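Local coordinates for protein 6-phosphogluconate dehydrogenase NAD-binding (Dyadobacter fermentans, PDB 4GBJ) that probably acts as an NAD(P)-dependent oxidoreductase of the 6-phosphogluconate and 3-hydroxyisobutyrate dehydrogenase type, at residues M81-S95 / V110-P122. Residues are numbered along the deposited sequence; the frame is centred on the assembly and turned at random.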
loop_
_atom_site.group_PDB
_atom_site.type_symbol
_atom_site.label_atom_id
_atom_site.label_comp_id
_atom_site.label_asym_id
_atom_site.label_seq_id
_atom_site.Cartn_x
_atom_site.Cartn_y
_atom_site.Cartn_z
HETATM N N MSE B 81 40.132 -1.995 -6.906
HETATM C CA MSE B 81 40.842 -0.891 -7.565
HETATM C C MSE B 81 41.442 -1.279 -8.934
HETATM O O MSE B 81 41.438 -0.455 -9.842
HETATM C CB MSE B 81 41.989 -0.392 -6.666
HETATM C CG MSE B 81 41.523 0.478 -5.512
HETATM SE SE MSE B 81 43.164 1.362 -4.749
HETATM C CE MSE B 81 44.270 -0.074 -4.419
ATOM N N GLU B 82 41.980 -2.509 -9.060
ATOM C CA GLU B 82 42.634 -2.975 -10.280
ATOM C C GLU B 82 41.614 -3.244 -11.393
ATOM O O GLU B 82 41.911 -2.959 -12.545
ATOM C CB GLU B 82 43.527 -4.208 -10.029
ATOM C CG GLU B 82 42.780 -5.504 -9.767
ATOM C CD GLU B 82 43.540 -6.486 -8.890
ATOM O OE1 GLU B 82 43.074 -6.761 -7.759
ATOM O OE2 GLU B 82 44.629 -6.940 -9.315
ATOM N N LEU B 83 40.400 -3.683 -11.062
ATOM C CA LEU B 83 39.377 -3.893 -12.063
ATOM C C LEU B 83 38.833 -2.535 -12.553
ATOM O O LEU B 83 38.749 -2.318 -13.766
ATOM C CB LEU B 83 38.256 -4.792 -11.545
ATOM C CG LEU B 83 37.201 -5.136 -12.620
ATOM C CD1 LEU B 83 36.621 -6.530 -12.399
ATOM C CD2 LEU B 83 36.043 -4.141 -12.624
ATOM N N VAL B 84 38.538 -1.616 -11.627
ATOM C CA VAL B 84 38.043 -0.261 -11.939
ATOM C C VAL B 84 39.123 0.516 -12.764
ATOM O O VAL B 84 38.818 1.293 -13.675
ATOM C CB VAL B 84 37.683 0.497 -10.620
ATOM C CG1 VAL B 84 37.243 1.927 -10.888
ATOM C CG2 VAL B 84 36.598 -0.235 -9.829
ATOM N N GLU B 85 40.360 0.325 -12.419
ATOM C CA GLU B 85 41.459 0.940 -13.154
ATOM C C GLU B 85 41.493 0.432 -14.603
ATOM O O GLU B 85 41.735 1.232 -15.518
ATOM C CB GLU B 85 42.781 0.656 -12.471
ATOM C CG GLU B 85 43.939 1.193 -13.290
ATOM C CD GLU B 85 45.293 1.219 -12.612
ATOM O OE1 GLU B 85 45.561 0.368 -11.733
ATOM O OE2 GLU B 85 46.111 2.071 -13.016
ATOM N N LYS B 86 41.219 -0.870 -14.829
ATOM C CA LYS B 86 41.187 -1.356 -16.204
ATOM C C LYS B 86 40.009 -0.693 -16.940
ATOM O O LYS B 86 40.204 -0.205 -18.027
ATOM C CB LYS B 86 41.094 -2.861 -16.262
ATOM C CG LYS B 86 41.318 -3.389 -17.659
ATOM C CD LYS B 86 41.335 -4.870 -17.655
ATOM C CE LYS B 86 41.551 -5.420 -19.030
ATOM N NZ LYS B 86 41.459 -6.895 -19.023
ATOM N N LEU B 87 38.824 -0.619 -16.328
ATOM C CA LEU B 87 37.644 0.098 -16.899
ATOM C C LEU B 87 38.054 1.531 -17.339
ATOM O O LEU B 87 37.680 1.970 -18.414
ATOM C CB LEU B 87 36.511 0.148 -15.875
ATOM C CG LEU B 87 35.227 0.805 -16.337
ATOM C CD1 LEU B 87 34.683 0.139 -17.606
ATOM C CD2 LEU B 87 34.210 0.801 -15.229
ATOM N N GLY B 88 38.824 2.208 -16.500
ATOM C CA GLY B 88 39.541 3.438 -16.825
ATOM C C GLY B 88 38.769 4.615 -17.378
ATOM O O GLY B 88 37.561 4.733 -17.182
ATOM N N LYS B 89 39.494 5.501 -18.074
ATOM C CA LYS B 89 38.981 6.766 -18.601
ATOM C C LYS B 89 37.784 6.580 -19.514
ATOM O O LYS B 89 37.838 5.795 -20.452
ATOM C CB LYS B 89 40.065 7.536 -19.353
ATOM C CG LYS B 89 39.659 8.976 -19.642
ATOM C CD LYS B 89 40.718 9.746 -20.411
ATOM C CE LYS B 89 40.142 10.875 -21.237
ATOM N NZ LYS B 89 39.498 11.922 -20.399
ATOM N N ASP B 90 36.696 7.308 -19.206
ATOM C CA ASP B 90 35.426 7.303 -19.936
ATOM C C ASP B 90 34.665 5.956 -19.820
ATOM O O ASP B 90 33.610 5.823 -20.429
ATOM C CB ASP B 90 35.626 7.682 -21.428
ATOM C CG ASP B 90 36.287 9.031 -21.619
ATOM O OD1 ASP B 90 36.056 9.926 -20.775
ATOM O OD2 ASP B 90 37.008 9.211 -22.650
ATOM N N GLY B 91 35.168 5.006 -19.033
ATOM C CA GLY B 91 34.497 3.736 -18.826
ATOM C C GLY B 91 33.257 3.985 -17.988
ATOM O O GLY B 91 33.205 4.960 -17.228
ATOM N N VAL B 92 32.212 3.199 -18.201
ATOM C CA VAL B 92 30.944 3.379 -17.482
ATOM C C VAL B 92 30.508 2.054 -16.858
ATOM O O VAL B 92 30.453 1.049 -17.560
ATOM C CB VAL B 92 29.827 3.942 -18.402
ATOM C CG1 VAL B 92 28.508 4.071 -17.643
ATOM C CG2 VAL B 92 30.225 5.294 -18.990
ATOM N N HIS B 93 30.194 2.063 -15.536
ATOM C CA HIS B 93 29.713 0.908 -14.804
ATOM C C HIS B 93 28.255 1.150 -14.417
ATOM O O HIS B 93 27.974 2.107 -13.711
ATOM C CB HIS B 93 30.578 0.666 -13.550
ATOM C CG HIS B 93 30.052 -0.402 -12.617
ATOM N ND1 HIS B 93 30.551 -0.538 -11.327
ATOM C CD2 HIS B 93 29.142 -1.392 -12.833
ATOM C CE1 HIS B 93 29.868 -1.534 -10.778
ATOM N NE2 HIS B 93 29.021 -2.092 -11.659
ATOM N N VAL B 94 27.344 0.349 -14.946
ATOM C CA VAL B 94 25.907 0.373 -14.638
ATOM C C VAL B 94 25.695 -0.677 -13.554
ATOM O O VAL B 94 25.733 -1.879 -13.794
ATOM C CB VAL B 94 25.041 0.129 -15.891
ATOM C CG1 VAL B 94 23.563 0.348 -15.573
ATOM C CG2 VAL B 94 25.475 1.047 -17.022
ATOM N N SER B 95 25.516 -0.204 -12.354
ATOM C CA SER B 95 25.493 -1.020 -11.163
ATOM C C SER B 95 24.038 -1.234 -10.752
ATOM O O SER B 95 23.375 -0.342 -10.220
ATOM C CB SER B 95 26.325 -0.316 -10.096
ATOM O OG SER B 95 26.376 -1.026 -8.867
ATOM N N VAL B 110 35.767 5.796 -6.168
ATOM C CA VAL B 110 36.907 5.023 -6.664
ATOM C C VAL B 110 36.929 5.032 -8.200
ATOM O O VAL B 110 37.998 5.159 -8.791
ATOM C CB VAL B 110 36.935 3.575 -6.098
ATOM C CG1 VAL B 110 38.086 2.750 -6.704
ATOM C CG2 VAL B 110 37.032 3.593 -4.573
ATOM N N HIS B 111 35.760 4.975 -8.846
ATOM C CA HIS B 111 35.684 5.025 -10.308
ATOM C C HIS B 111 36.245 6.344 -10.831
ATOM O O HIS B 111 36.980 6.336 -11.796
ATOM C CB HIS B 111 34.236 4.811 -10.798
ATOM C CG HIS B 111 33.760 3.387 -10.750
ATOM N ND1 HIS B 111 33.719 2.669 -9.560
ATOM C CD2 HIS B 111 33.271 2.600 -11.746
ATOM C CE1 HIS B 111 33.233 1.473 -9.872
ATOM N NE2 HIS B 111 32.903 1.402 -11.162
ATOM N N GLU B 112 35.891 7.465 -10.208
ATOM C CA GLU B 112 36.408 8.795 -10.607
ATOM C C GLU B 112 37.918 8.951 -10.457
ATOM O O GLU B 112 38.478 9.830 -11.106
ATOM C CB GLU B 112 35.727 9.919 -9.805
ATOM C CG GLU B 112 34.240 10.075 -10.109
ATOM C CD GLU B 112 33.811 10.285 -11.560
ATOM O OE1 GLU B 112 32.625 10.007 -11.867
ATOM O OE2 GLU B 112 34.643 10.742 -12.384
ATOM N N TRP B 113 38.586 8.127 -9.629
ATOM C CA TRP B 113 40.045 8.192 -9.514
ATOM C C TRP B 113 40.708 7.850 -10.829
ATOM O O TRP B 113 41.790 8.365 -11.127
ATOM C CB TRP B 113 40.581 7.201 -8.474
ATOM C CG TRP B 113 40.091 7.340 -7.069
ATOM C CD1 TRP B 113 39.423 8.392 -6.509
ATOM C CD2 TRP B 113 40.380 6.440 -6.006
ATOM N NE1 TRP B 113 39.102 8.099 -5.202
ATOM C CE2 TRP B 113 39.727 6.930 -4.849
ATOM C CE3 TRP B 113 41.077 5.228 -5.932
ATOM C CZ2 TRP B 113 39.751 6.246 -3.632
ATOM C CZ3 TRP B 113 41.110 4.552 -4.721
ATOM C CH2 TRP B 113 40.443 5.054 -3.588
ATOM N N TYR B 114 40.083 6.911 -11.580
ATOM C CA TYR B 114 40.585 6.438 -12.881
ATOM C C TYR B 114 39.849 7.057 -14.085
ATOM O O TYR B 114 40.039 6.587 -15.200
ATOM C CB TYR B 114 40.431 4.908 -12.907
ATOM C CG TYR B 114 41.225 4.297 -11.777
ATOM C CD1 TYR B 114 42.613 4.394 -11.749
ATOM C CD2 TYR B 114 40.591 3.754 -10.668
ATOM C CE1 TYR B 114 43.343 3.989 -10.641
ATOM C CE2 TYR B 114 41.318 3.241 -9.602
ATOM C CZ TYR B 114 42.698 3.386 -9.577
ATOM O OH TYR B 114 43.454 2.931 -8.528
ATOM N N GLY B 115 39.037 8.092 -13.873
ATOM C CA GLY B 115 38.306 8.734 -14.967
ATOM C C GLY B 115 37.099 7.937 -15.457
ATOM O O GLY B 115 36.568 8.231 -16.527
ATOM N N ALA B 116 36.654 6.929 -14.690
ATOM C CA ALA B 116 35.488 6.101 -15.023
ATOM C C ALA B 116 34.253 6.656 -14.302
ATOM O O ALA B 116 34.389 7.473 -13.387
ATOM C CB ALA B 116 35.736 4.652 -14.619
ATOM N N HIS B 117 33.059 6.194 -14.671
ATOM C CA HIS B 117 31.827 6.690 -14.066
ATOM C C HIS B 117 30.978 5.546 -13.549
ATOM O O HIS B 117 30.683 4.601 -14.275
ATOM C CB HIS B 117 31.003 7.516 -15.070
ATOM C CG HIS B 117 31.775 8.579 -15.786
ATOM N ND1 HIS B 117 32.079 9.761 -15.171
ATOM C CD2 HIS B 117 32.215 8.625 -17.068
ATOM C CE1 HIS B 117 32.716 10.493 -16.071
ATOM N NE2 HIS B 117 32.877 9.822 -17.210
ATOM N N TYR B 118 30.533 5.679 -12.310
ATOM C CA TYR B 118 29.632 4.744 -11.688
ATOM C C TYR B 118 28.215 5.252 -11.812
ATOM O O TYR B 118 27.944 6.379 -11.430
ATOM C CB TYR B 118 29.999 4.575 -10.226
ATOM C CG TYR B 118 29.109 3.604 -9.490
ATOM C CD1 TYR B 118 29.496 2.283 -9.306
ATOM C CD2 TYR B 118 27.936 4.032 -8.874
ATOM C CE1 TYR B 118 28.770 1.428 -8.496
ATOM C CE2 TYR B 118 27.140 3.147 -8.151
ATOM C CZ TYR B 118 27.567 1.848 -7.958
ATOM O OH TYR B 118 26.814 0.954 -7.248
ATOM N N VAL B 119 27.332 4.446 -12.366
ATOM C CA VAL B 119 25.896 4.787 -12.449
ATOM C C VAL B 119 25.105 3.838 -11.563
ATOM O O VAL B 119 25.135 2.637 -11.805
ATOM C CB VAL B 119 25.396 4.740 -13.893
ATOM C CG1 VAL B 119 23.872 4.866 -13.954
ATOM C CG2 VAL B 119 26.048 5.857 -14.700
ATOM N N GLY B 120 24.448 4.377 -10.536
ATOM C CA GLY B 120 23.559 3.608 -9.678
ATOM C C GLY B 120 22.306 3.308 -10.446
ATOM O O GLY B 120 21.711 4.233 -11.007
ATOM N N ALA B 121 22.010 2.022 -10.675
ATOM C CA ALA B 121 20.914 1.660 -11.603
ATOM C C ALA B 121 20.058 0.530 -11.085
ATOM O O ALA B 121 19.813 -0.421 -11.811
ATOM C CB ALA B 121 21.480 1.290 -12.966
ATOM N N PRO B 122 19.547 0.640 -9.856
ATOM C CA PRO B 122 18.700 -0.443 -9.303
ATOM C C PRO B 122 17.457 -0.688 -10.136
ATOM O O PRO B 122 16.870 0.257 -10.652
ATOM C CB PRO B 122 18.356 0.057 -7.902
ATOM C CG PRO B 122 18.618 1.528 -7.931
ATOM C CD PRO B 122 19.731 1.726 -8.876
#
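His93 and Tyr118 lie next to each other on neighbouring parallel strands, 92-95 and 117-120, which a beta-alpha-beta crossover through helix 101-113 joins in the Rossmann-type domain expected to bind NAD(P). Near-linear bonds, among them His93 N to His117 O and Ser95 N to Val119 O, fix the register of the strands.

On the face carrying His93, Tyr118 and Ser95, the two rings form an aromatic cluster with His111 of the crossover helix. With CG anti to its backbone N (chi1 172°), His93 runs alongside Tyr118. Its CB lies 3.4 Å and its CG 3.7 Å from His111 NE2, and ND1 shares a hydrogen bond of 3.1 Å with the same NE2, the two imidazoles meeting rim to rim with planes 21° apart. ND1 also lies 3.6 Å from Tyr118 CD1, and CE1 approaches Tyr118 CE1 at 3.9 Å; the edge of the phenol is turned toward the imidazole face, the planes nearly perpendicular (86°). NE2, at the far side of the ring, is hydrogen-bonded to Ser67 OG of strand 64-67, and His111 ND1 to Leu107 O, so both nitrogens of each buried histidine are engaged.

Farther from the strands, helix 81-87 packs on the end of helix 101-113. Val84 CG1 sits over the face of His111 opposite Tyr118 CB, 3.9 Å from the ring centroid, while Glu85 CB lies above the centre of the Tyr114 ring. A Schellman motif with Gly115 as C-prime residue ends the crossover helix, and Gly115 O then accepts a hydrogen bond from Asp90 N. At the other end of the cluster, Tyr118 OH, also bonded to Ser104 OG, shares a 2.6 Å hydrogen bond with Ser95 OG.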